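Side-chain contacts in putative integron gene cassette protein (Uncultured bacterium, PDB 3GHJ), which is of unknown function but belongs to the glyoxalase/bleomycin resistance protein/dioxygenase superfamily, whose members commonly bind small molecules or metal ions: residues Asn64-Ser69 with Val75-Glu80; Glu48-Glu53 with His134-Thr139; His113-Gln118 with Val124-Ala129. The protein carries 1 engineered substitution. All coordinates share one frame; numbering follows the deposited sequence.

Interaction 1 (Asn64-Ser69 with Val75-Glu80); sequences NFLWVS and VVLQEE
The carbonyl O of Val-75 receives the N-H of Leu-66 at 2.8 Å, almost straight at the hydrogen (178°) and nearly along the C=O axis, while the CA of Phe-65 adds a weaker C-H...O approach to the same oxygen. This bond belongs to an antiparallel beta hairpin, strands 63-68 and 73-79, in one of the two four-stranded mixed sheets of a vicinal-oxygen-chelate type fold. Val-75 N returns a bond to Leu-66 O, and a second reciprocal pair links Asn-64 with Leu-77, where Leu-77 N reaches Asn-64 O tilted 29° from the carbonyl plane. Between these two hydrogen-bonded pairs sits the non-hydrogen-bonded pair Phe-65 and Val-76, with CA atoms 4.4 Å apart.

Side chains on the two faces meet in different ways. Leu-66, Val-75 and Leu-77 share the face on which helix 39-49 packs, its Tyr-46 touching both leucines. Leu-66 uses CB against Val-75 CG2 at 3.8 Å, and its CD1 reaches diagonally to Leu-77 CD1 at 3.9 Å. Both leucine chains turn CG away from their own carbonyl carbon and then extend, which brings these methyls together above the strands. On the reverse face Phe-65 also meets Trp-120 of the second subunit, edge to face. Val-76 lies alongside Phe-65 and offers both methyls. Its CG2 comes to Phe-65 CD2 at 3.5 Å. Its CG1 is anti to the backbone N (chi1 -172°), which places it over the ring. There Val-76 CG1 makes a CH-pi contact 3.8 Å from the Phe-65 centroid, shifted slightly toward the rim.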
loop_
_atom_site.group_PDB
_atom_site.type_symbol
_atom_site.label_atom_id
_atom_site.label_comp_id
_atom_site.label_asym_id
_atom_site.label_seq_id
_atom_site.Cartn_x
_atom_site.Cartn_y
_atom_site.Cartn_z
ATOM N N ASN A 64 -2.796 -1.908 -15.044
ATOM C CA ASN A 64 -4.223 -2.054 -14.789
ATOM C C ASN A 64 -4.542 -1.474 -13.421
ATOM O O ASN A 64 -4.052 -1.972 -12.404
ATOM C CB ASN A 64 -4.645 -3.522 -14.877
ATOM C CG ASN A 64 -6.154 -3.694 -15.028
ATOM O OD1 ASN A 64 -6.892 -2.715 -15.107
ATOM N ND2 ASN A 64 -6.611 -4.945 -15.064
ATOM N N PHE A 65 -5.336 -0.408 -13.406
ATOM C CA PHE A 65 -5.765 0.265 -12.183
ATOM C C PHE A 65 -7.082 -0.351 -11.750
ATOM O O PHE A 65 -8.086 -0.243 -12.467
ATOM C CB PHE A 65 -6.005 1.763 -12.443
ATOM C CG PHE A 65 -4.790 2.522 -12.911
ATOM C CD1 PHE A 65 -4.323 2.389 -14.216
ATOM C CD2 PHE A 65 -4.146 3.409 -12.057
ATOM C CE1 PHE A 65 -3.219 3.113 -14.649
ATOM C CE2 PHE A 65 -3.040 4.139 -12.485
ATOM C CZ PHE A 65 -2.580 3.989 -13.779
ATOM N N LEU A 66 -7.084 -0.990 -10.583
ATOM C CA LEU A 66 -8.249 -1.715 -10.073
ATOM C C LEU A 66 -8.730 -1.117 -8.757
ATOM O O LEU A 66 -7.916 -0.706 -7.923
ATOM C CB LEU A 66 -7.896 -3.188 -9.860
ATOM C CG LEU A 66 -7.468 -3.949 -11.111
ATOM C CD1 LEU A 66 -7.017 -5.331 -10.703
ATOM C CD2 LEU A 66 -8.606 -4.013 -12.142
ATOM N N TRP A 67 -10.040 -1.086 -8.550
ATOM C CA TRP A 67 -10.630 -0.490 -7.359
ATOM C C TRP A 67 -10.893 -1.505 -6.264
ATOM O O TRP A 67 -11.389 -2.609 -6.521
ATOM C CB TRP A 67 -11.971 0.173 -7.689
ATOM C CG TRP A 67 -11.890 1.404 -8.525
ATOM C CD1 TRP A 67 -12.090 1.496 -9.873
ATOM C CD2 TRP A 67 -11.609 2.734 -8.068
ATOM N NE1 TRP A 67 -11.952 2.799 -10.281
ATOM C CE2 TRP A 67 -11.664 3.581 -9.193
ATOM C CE3 TRP A 67 -11.326 3.290 -6.814
ATOM C CZ2 TRP A 67 -11.432 4.956 -9.108
ATOM C CZ3 TRP A 67 -11.102 4.654 -6.726
ATOM C CH2 TRP A 67 -11.158 5.475 -7.870
ATOM N N VAL A 68 -10.582 -1.102 -5.037
ATOM C CA VAL A 68 -10.842 -1.884 -3.835
ATOM C C VAL A 68 -11.999 -1.260 -3.062
ATOM O O VAL A 68 -11.985 -0.060 -2.766
ATOM C CB VAL A 68 -9.598 -1.890 -2.915
ATOM C CG1 VAL A 68 -9.846 -2.740 -1.669
ATOM C CG2 VAL A 68 -8.378 -2.389 -3.687
ATOM N N SER A 69 -13.000 -2.076 -2.743
ATOM C CA SER A 69 -14.148 -1.640 -1.941
ATOM C C SER A 69 -14.784 -0.355 -2.480
ATOM O O SER A 69 -14.962 0.614 -1.741
ATOM C CB SER A 69 -13.737 -1.457 -0.479
ATOM O OG SER A 69 -14.872 -1.495 0.376
ATOM N N VAL A 75 -5.397 -0.816 -6.390
ATOM C CA VAL A 75 -4.108 -1.387 -6.733
ATOM C C VAL A 75 -3.827 -1.049 -8.183
ATOM O O VAL A 75 -4.741 -1.010 -9.010
ATOM C CB VAL A 75 -4.031 -2.917 -6.513
ATOM C CG1 VAL A 75 -4.143 -3.252 -5.031
ATOM C CG2 VAL A 75 -5.094 -3.638 -7.323
ATOM N N VAL A 76 -2.567 -0.765 -8.481
ATOM C CA VAL A 76 -2.128 -0.547 -9.853
ATOM C C VAL A 76 -1.177 -1.672 -10.234
ATOM O O VAL A 76 -0.033 -1.713 -9.784
ATOM C CB VAL A 76 -1.424 0.817 -10.054
ATOM C CG1 VAL A 76 -1.177 1.055 -11.551
ATOM C CG2 VAL A 76 -2.255 1.947 -9.452
ATOM N N LEU A 77 -1.658 -2.607 -11.042
ATOM C CA LEU A 77 -0.806 -3.691 -11.491
ATOM C C LEU A 77 0.057 -3.177 -12.634
ATOM O O LEU A 77 -0.452 -2.551 -13.562
ATOM C CB LEU A 77 -1.650 -4.879 -11.956
ATOM C CG LEU A 77 -2.714 -5.392 -10.977
ATOM C CD1 LEU A 77 -3.449 -6.572 -11.599
ATOM C CD2 LEU A 77 -2.094 -5.797 -9.643
ATOM N N GLN A 78 1.361 -3.418 -12.558
ATOM C CA GLN A 78 2.280 -2.930 -13.587
ATOM C C GLN A 78 3.146 -4.079 -14.060
ATOM O O GLN A 78 3.895 -4.650 -13.277
ATOM C CB GLN A 78 3.161 -1.819 -13.011
ATOM C CG GLN A 78 2.358 -0.633 -12.503
ATOM C CD GLN A 78 3.206 0.425 -11.823
ATOM O OE1 GLN A 78 2.925 1.622 -11.925
ATOM N NE2 GLN A 78 4.237 -0.008 -11.117
ATOM N N GLU A 79 3.039 -4.436 -15.333
ATOM C CA GLU A 79 3.805 -5.566 -15.827
ATOM C C GLU A 79 5.296 -5.264 -15.918
ATOM O O GLU A 79 5.704 -4.249 -16.487
ATOM C CB GLU A 79 3.285 -6.019 -17.189
ATOM C CG GLU A 79 3.811 -7.374 -17.617
ATOM C CD GLU A 79 3.184 -7.834 -18.914
ATOM O OE1 GLU A 79 3.580 -7.317 -19.981
ATOM O OE2 GLU A 79 2.294 -8.702 -18.865
ATOM N N GLU A 80 6.086 -6.147 -15.348
ATOM C CA GLU A 80 7.550 -6.092 -15.372
ATOM C C GLU A 80 8.077 -7.520 -15.491
ATOM O O GLU A 80 7.892 -8.282 -14.593
ATOM C CB GLU A 80 8.039 -5.480 -14.060
ATOM C CG GLU A 80 7.960 -4.017 -14.021
ATOM C CD GLU A 80 9.138 -3.348 -13.272
ATOM O OE1 GLU A 80 9.755 -3.982 -12.357
ATOM O OE2 GLU A 80 9.397 -2.178 -13.613
#

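Interaction 2 (Glu48-Glu53 with His134-Thr139); sequences EILGFE and HALEFT
Segment 48-53 leaves the end of helix 39-49 and turns at Gly-51, whose positive phi (81°) ends the helical course, before the chain enters strand 53-58; segment 134-139 runs along strand 135-140. The two backbones stay well apart, the nearest CA atoms being those of Leu-50 and Phe-138 at 10.8 Å, and no hydrogen bond crosses between them. Leu-50 bridges this gap with its two terminal methyls. CD1 meets Leu-136 CD2 at 4.1 Å, and CD2 approaches Phe-138 CZ at 4.0 Å, close to the plane of the ring and therefore at its edge. With CG opposite its own carbonyl carbon (chi1 -60°) and the chain extended beyond, Leu-50 spreads this fork toward two residues of the same strand face. Leu-50 slants across both Leu-136 and Phe-138, and the contact is wholly apolar.

Phe-52 presents a ring face to the CB of Leu-50, which stands 3.9 Å above its centre, so the leucine is packed from its own segment as well. Around the meeting point, Phe-128 touches Leu-50 and Leu-136, and its ring also meets that of Phe-138, while Leu-105 of helix 98-107 packs on Leu-50 and Phe-138. Ile-26 of the second subunit reaches Phe-52 and Phe-138. The arrangement is that of a hydrophobic core joining the helix end of one beta-alpha-beta-beta-beta module to the sheet of the other, as expected of the paired modules in the glyoxalase/bleomycin resistance fold.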
loop_
_atom_site.group_PDB
_atom_site.type_symbol
_atom_site.label_atom_id
_atom_site.label_comp_id
_atom_site.label_asym_id
_atom_site.label_seq_id
_atom_site.Cartn_x
_atom_site.Cartn_y
_atom_site.Cartn_z
ATOM N N GLU A 48 -10.951 -11.670 -9.990
ATOM C CA GLU A 48 -11.809 -12.842 -9.809
ATOM C C GLU A 48 -11.677 -13.467 -8.428
ATOM O O GLU A 48 -12.655 -13.973 -7.874
ATOM C CB GLU A 48 -11.533 -13.885 -10.895
ATOM C CG GLU A 48 -11.800 -13.372 -12.299
ATOM C CD GLU A 48 -11.461 -14.389 -13.370
ATOM O OE1 GLU A 48 -11.200 -15.558 -13.019
ATOM O OE2 GLU A 48 -11.456 -14.021 -14.564
ATOM N N ILE A 49 -10.472 -13.450 -7.869
ATOM C CA ILE A 49 -10.271 -14.030 -6.553
ATOM C C ILE A 49 -10.468 -12.994 -5.450
ATOM O O ILE A 49 -11.238 -13.217 -4.518
ATOM C CB ILE A 49 -8.916 -14.759 -6.430
ATOM C CG1 ILE A 49 -8.902 -15.960 -7.379
ATOM C CG2 ILE A 49 -8.686 -15.236 -4.997
ATOM C CD1 ILE A 49 -7.746 -16.908 -7.169
ATOM N N LEU A 50 -9.807 -11.846 -5.563
ATOM C CA LEU A 50 -9.985 -10.802 -4.554
ATOM C C LEU A 50 -11.212 -9.913 -4.776
ATOM O O LEU A 50 -11.632 -9.204 -3.867
ATOM C CB LEU A 50 -8.720 -9.943 -4.415
ATOM C CG LEU A 50 -7.459 -10.711 -4.002
ATOM C CD1 LEU A 50 -6.306 -9.738 -3.780
ATOM C CD2 LEU A 50 -7.706 -11.542 -2.745
ATOM N N GLY A 51 -11.778 -9.945 -5.979
ATOM C CA GLY A 51 -13.025 -9.230 -6.222
ATOM C C GLY A 51 -12.871 -7.746 -6.484
ATOM O O GLY A 51 -13.850 -6.997 -6.439
ATOM N N PHE A 52 -11.652 -7.310 -6.775
ATOM C CA PHE A 52 -11.451 -5.906 -7.092
ATOM C C PHE A 52 -12.108 -5.566 -8.428
ATOM O O PHE A 52 -12.264 -6.432 -9.302
ATOM C CB PHE A 52 -9.958 -5.553 -7.068
ATOM C CG PHE A 52 -9.304 -5.796 -5.730
ATOM C CD1 PHE A 52 -10.070 -5.949 -4.577
ATOM C CD2 PHE A 52 -7.925 -5.831 -5.625
ATOM C CE1 PHE A 52 -9.469 -6.163 -3.344
ATOM C CE2 PHE A 52 -7.313 -6.042 -4.395
ATOM C CZ PHE A 52 -8.084 -6.202 -3.253
ATOM N N GLU A 53 -12.492 -4.323 -8.585
ATOM C CA GLU A 53 -13.262 -3.956 -9.738
ATOM C C GLU A 53 -12.464 -3.251 -10.794
ATOM O O GLU A 53 -11.557 -2.574 -10.510
ATOM C CB GLU A 53 -14.396 -3.047 -9.304
ATOM C CG GLU A 53 -15.507 -3.737 -8.515
ATOM C CD GLU A 53 -16.580 -2.730 -8.099
ATOM O OE1 GLU A 53 -16.360 -1.934 -7.199
ATOM O OE2 GLU A 53 -17.642 -2.694 -8.725
ATOM N N HIS A 134 4.055 -12.339 -4.317
ATOM C CA HIS A 134 4.062 -11.252 -3.351
ATOM C C HIS A 134 3.403 -11.706 -2.066
ATOM O O HIS A 134 2.534 -12.597 -2.070
ATOM C CB HIS A 134 3.370 -10.015 -3.908
ATOM C CG HIS A 134 4.120 -9.395 -5.035
ATOM N ND1 HIS A 134 5.479 -9.175 -4.981
ATOM C CD2 HIS A 134 3.712 -8.978 -6.258
ATOM C CE1 HIS A 134 5.877 -8.638 -6.122
ATOM N NE2 HIS A 134 4.824 -8.501 -6.910
ATOM N N ALA A 135 3.838 -11.116 -0.963
ATOM C CA ALA A 135 3.334 -11.475 0.350
ATOM C C ALA A 135 2.128 -10.611 0.678
ATOM O O ALA A 135 2.273 -9.490 1.179
ATOM C CB ALA A 135 4.440 -11.286 1.393
ATOM N N LEU A 136 0.940 -11.118 0.369
ATOM C CA LEU A 136 -0.295 -10.402 0.658
ATOM C C LEU A 136 -0.828 -10.786 2.027
ATOM O O LEU A 136 -0.441 -11.806 2.609
ATOM C CB LEU A 136 -1.350 -10.662 -0.428
ATOM C CG LEU A 136 -1.271 -9.791 -1.684
ATOM C CD1 LEU A 136 0.081 -9.945 -2.375
ATOM C CD2 LEU A 136 -2.418 -10.132 -2.641
ATOM N N GLU A 137 -1.717 -9.956 2.544
ATOM C CA GLU A 137 -2.223 -10.124 3.891
ATOM C C GLU A 137 -3.615 -9.513 3.979
ATOM O O GLU A 137 -3.909 -8.518 3.304
ATOM C CB GLU A 137 -1.257 -9.452 4.880
ATOM C CG GLU A 137 -1.735 -9.393 6.317
ATOM C CD GLU A 137 -0.822 -8.578 7.213
ATOM O OE1 GLU A 137 0.306 -8.236 6.786
ATOM O OE2 GLU A 137 -1.242 -8.264 8.345
ATOM N N PHE A 138 -4.482 -10.141 4.772
ATOM C CA PHE A 138 -5.688 -9.492 5.265
ATOM C C PHE A 138 -5.440 -9.184 6.735
ATOM O O PHE A 138 -5.026 -10.071 7.489
ATOM C CB PHE A 138 -6.914 -10.404 5.157
ATOM C CG PHE A 138 -7.347 -10.717 3.747
ATOM C CD1 PHE A 138 -7.165 -9.820 2.712
ATOM C CD2 PHE A 138 -8.001 -11.913 3.472
ATOM C CE1 PHE A 138 -7.593 -10.128 1.423
ATOM C CE2 PHE A 138 -8.425 -12.220 2.193
ATOM C CZ PHE A 138 -8.232 -11.328 1.167
ATOM N N THR A 139 -5.688 -7.947 7.143
ATOM C CA THR A 139 -5.476 -7.519 8.525
ATOM C C THR A 139 -6.789 -7.040 9.111
ATOM O O THR A 139 -7.465 -6.190 8.531
ATOM C CB THR A 139 -4.491 -6.335 8.604
ATOM O OG1 THR A 139 -3.340 -6.593 7.785
ATOM C CG2 THR A 139 -4.061 -6.089 10.052
#

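Interaction 3 (His113-Gln118 with Val124-Ala129); sequences HGPVNQ and VSLYFA. Engineered in segment 113-118: Gln-118 (natural residue Leu).
An antiparallel beta hairpin, strands 113-118 and 123-129, forms one margin of the second four-stranded sheet, and a beta bulge interrupts its register. His-113 pairs with Tyr-127 through two backbone bonds, the N-H of His-113 reaching Tyr-127 O at 2.8 Å; beyond the bulge Val-116 and Ser-125 exchange another two. The extra residue is taken up around Gly-114 and Pro-115, which are joined by a cis peptide. Gly-114 has a positive phi (114°), and its CA passes 4.2 Å from Ser-125 O. Pro-115 packs its CB against Val-124 CG1 at 3.5 Å, its ring lying side by side with Leu-126 and touching Ile-98 and Glu-99 of helix 98-107.

On the face carrying Tyr-127, the phenol ring has Val-116 CG2 at its edge and in its plane, 4.0 Å from CE1, with the two side chains crossing at about a right angle. Gln-118, an engineered residue, bends at chi2 (-75°), folding its amide back over the hairpin. There NE2 donates to Ser-125 OG at 3.2 Å, with the serine oxygen nearly in the amide plane. The same Gln-118 NE2 lies 2.8 Å from Tyr-127 OH. Amide and phenol planes stand 85° apart. Ser-125 OG also hydrogen-bonds to Glu-137 OE2 on the neighbouring strand. Ser-125 OG thus stands between a carboxylate and the amide of the engineered Gln-118, which would tend to limit rotation of the hydroxyl; the amide half of this link belongs to the substituted residue.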
loop_
_atom_site.group_PDB
_atom_site.type_symbol
_atom_site.label_atom_id
_atom_site.label_comp_id
_atom_site.label_asym_id
_atom_site.label_seq_id
_atom_site.Cartn_x
_atom_site.Cartn_y
_atom_site.Cartn_z
ATOM N N HIS A 113 -2.129 -18.861 5.293
ATOM C CA HIS A 113 -1.505 -19.038 6.592
ATOM C C HIS A 113 -2.197 -18.149 7.610
ATOM O O HIS A 113 -2.500 -16.984 7.336
ATOM C CB HIS A 113 -0.012 -18.700 6.527
ATOM C CG HIS A 113 0.684 -18.781 7.851
ATOM N ND1 HIS A 113 1.059 -19.978 8.422
ATOM C CD2 HIS A 113 1.073 -17.814 8.715
ATOM C CE1 HIS A 113 1.647 -19.745 9.582
ATOM N NE2 HIS A 113 1.669 -18.440 9.783
ATOM N N GLY A 114 -2.455 -18.700 8.788
ATOM C CA GLY A 114 -3.111 -17.956 9.840
ATOM C C GLY A 114 -4.475 -18.561 10.107
ATOM O O GLY A 114 -4.808 -19.591 9.515
ATOM N N PRO A 115 -5.288 -17.902 10.946
ATOM C CA PRO A 115 -5.019 -16.572 11.499
ATOM C C PRO A 115 -3.828 -16.508 12.447
ATOM O O PRO A 115 -3.581 -17.427 13.232
ATOM C CB PRO A 115 -6.308 -16.225 12.248
ATOM C CG PRO A 115 -6.995 -17.539 12.488
ATOM C CD PRO A 115 -6.608 -18.424 11.354
ATOM N N VAL A 116 -3.096 -15.405 12.355
ATOM C CA VAL A 116 -1.998 -15.107 13.252
ATOM C C VAL A 116 -2.408 -13.922 14.110
ATOM O O VAL A 116 -2.761 -12.863 13.587
ATOM C CB VAL A 116 -0.751 -14.698 12.463
ATOM C CG1 VAL A 116 0.357 -14.241 13.412
ATOM C CG2 VAL A 116 -0.287 -15.836 11.567
ATOM N N ASN A 117 -2.370 -14.087 15.426
ATOM C CA ASN A 117 -2.672 -12.986 16.325
ATOM C C ASN A 117 -1.490 -12.030 16.415
ATOM O O ASN A 117 -0.350 -12.457 16.582
ATOM C CB ASN A 117 -3.035 -13.504 17.720
ATOM C CG ASN A 117 -4.431 -14.097 17.777
ATOM O OD1 ASN A 117 -5.307 -13.737 16.988
ATOM N ND2 ASN A 117 -4.646 -15.007 18.720
ATOM N N GLN A 118 -1.773 -10.740 16.267
ATOM C CA GLN A 118 -0.771 -9.693 16.424
ATOM C C GLN A 118 -1.106 -8.957 17.706
ATOM O O GLN A 118 -1.752 -7.909 17.683
ATOM C CB GLN A 118 -0.831 -8.717 15.246
ATOM C CG GLN A 118 -0.873 -9.392 13.879
ATOM C CD GLN A 118 0.472 -9.962 13.467
ATOM O OE1 GLN A 118 1.422 -9.972 14.250
ATOM N NE2 GLN A 118 0.560 -10.437 12.229
ATOM N N VAL A 124 -5.504 -9.291 13.905
ATOM C CA VAL A 124 -5.451 -10.665 13.424
ATOM C C VAL A 124 -5.117 -10.623 11.936
ATOM O O VAL A 124 -5.689 -9.820 11.201
ATOM C CB VAL A 124 -6.810 -11.372 13.596
ATOM C CG1 VAL A 124 -6.721 -12.805 13.095
ATOM C CG2 VAL A 124 -7.247 -11.338 15.053
ATOM N N SER A 125 -4.195 -11.473 11.496
ATOM C CA SER A 125 -3.766 -11.459 10.100
ATOM C C SER A 125 -3.913 -12.804 9.417
ATOM O O SER A 125 -3.750 -13.859 10.038
ATOM C CB SER A 125 -2.302 -11.040 9.984
ATOM O OG SER A 125 -2.088 -9.734 10.489
ATOM N N LEU A 126 -4.220 -12.767 8.126
ATOM C CA LEU A 126 -4.078 -13.917 7.257
ATOM C C LEU A 126 -3.044 -13.589 6.206
ATOM O O LEU A 126 -2.996 -12.458 5.723
ATOM C CB LEU A 126 -5.380 -14.218 6.528
ATOM C CG LEU A 126 -6.566 -14.640 7.385
ATOM C CD1 LEU A 126 -7.798 -14.673 6.512
ATOM C CD2 LEU A 126 -6.277 -16.014 8.003
ATOM N N TYR A 127 -2.251 -14.578 5.815
ATOM C CA TYR A 127 -1.188 -14.373 4.838
ATOM C C TYR A 127 -1.348 -15.302 3.652
ATOM O O TYR A 127 -1.663 -16.482 3.819
ATOM C CB TYR A 127 0.174 -14.608 5.487
ATOM C CG TYR A 127 0.511 -13.614 6.571
ATOM C CD1 TYR A 127 0.303 -13.921 7.911
ATOM C CD2 TYR A 127 1.016 -12.358 6.255
ATOM C CE1 TYR A 127 0.605 -13.004 8.912
ATOM C CE2 TYR A 127 1.325 -11.436 7.249
ATOM C CZ TYR A 127 1.121 -11.769 8.572
ATOM O OH TYR A 127 1.431 -10.859 9.560
ATOM N N PHE A 128 -1.129 -14.784 2.453
ATOM C CA PHE A 128 -1.230 -15.584 1.240
ATOM C C PHE A 128 -0.460 -14.898 0.132
ATOM O O PHE A 128 -0.077 -13.726 0.259
ATOM C CB PHE A 128 -2.696 -15.784 0.822
ATOM C CG PHE A 128 -3.434 -14.500 0.520
ATOM C CD1 PHE A 128 -3.972 -13.740 1.545
ATOM C CD2 PHE A 128 -3.586 -14.064 -0.791
ATOM C CE1 PHE A 128 -4.661 -12.556 1.270
ATOM C CE2 PHE A 128 -4.269 -12.882 -1.078
ATOM C CZ PHE A 128 -4.805 -12.126 -0.044
ATOM N N ALA A 129 -0.224 -15.628 -0.949
ATOM C CA ALA A 129 0.530 -15.136 -2.095
ATOM C C ALA A 129 -0.373 -14.750 -3.258
ATOM O O ALA A 129 -1.430 -15.350 -3.463
ATOM C CB ALA A 129 1.546 -16.196 -2.551
#

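How the interactions relate
Interactions 1 and 3 are hairpins in different sheets, with centres about 23 Å apart, nearest atoms about 10 Å apart and the chain's centre between them. Interaction 2 lies nearly at that centre and touches both. Toward interaction 1, Trp-67 N lies 2.9 Å from Glu-53 O, a probable hydrogen bond, and Val-68 CG1 packs on Phe-52 CE1. Toward interaction 3, strands 135-140 and 123-129 are sheet neighbours, and Leu-136 N approaches Phe-128 O at 2.8 Å. Along the chain, both hairpins are nested within the loop closed by interaction 2. The second subunit reaches interactions 1 and 2 but does not touch the segments of interaction 3.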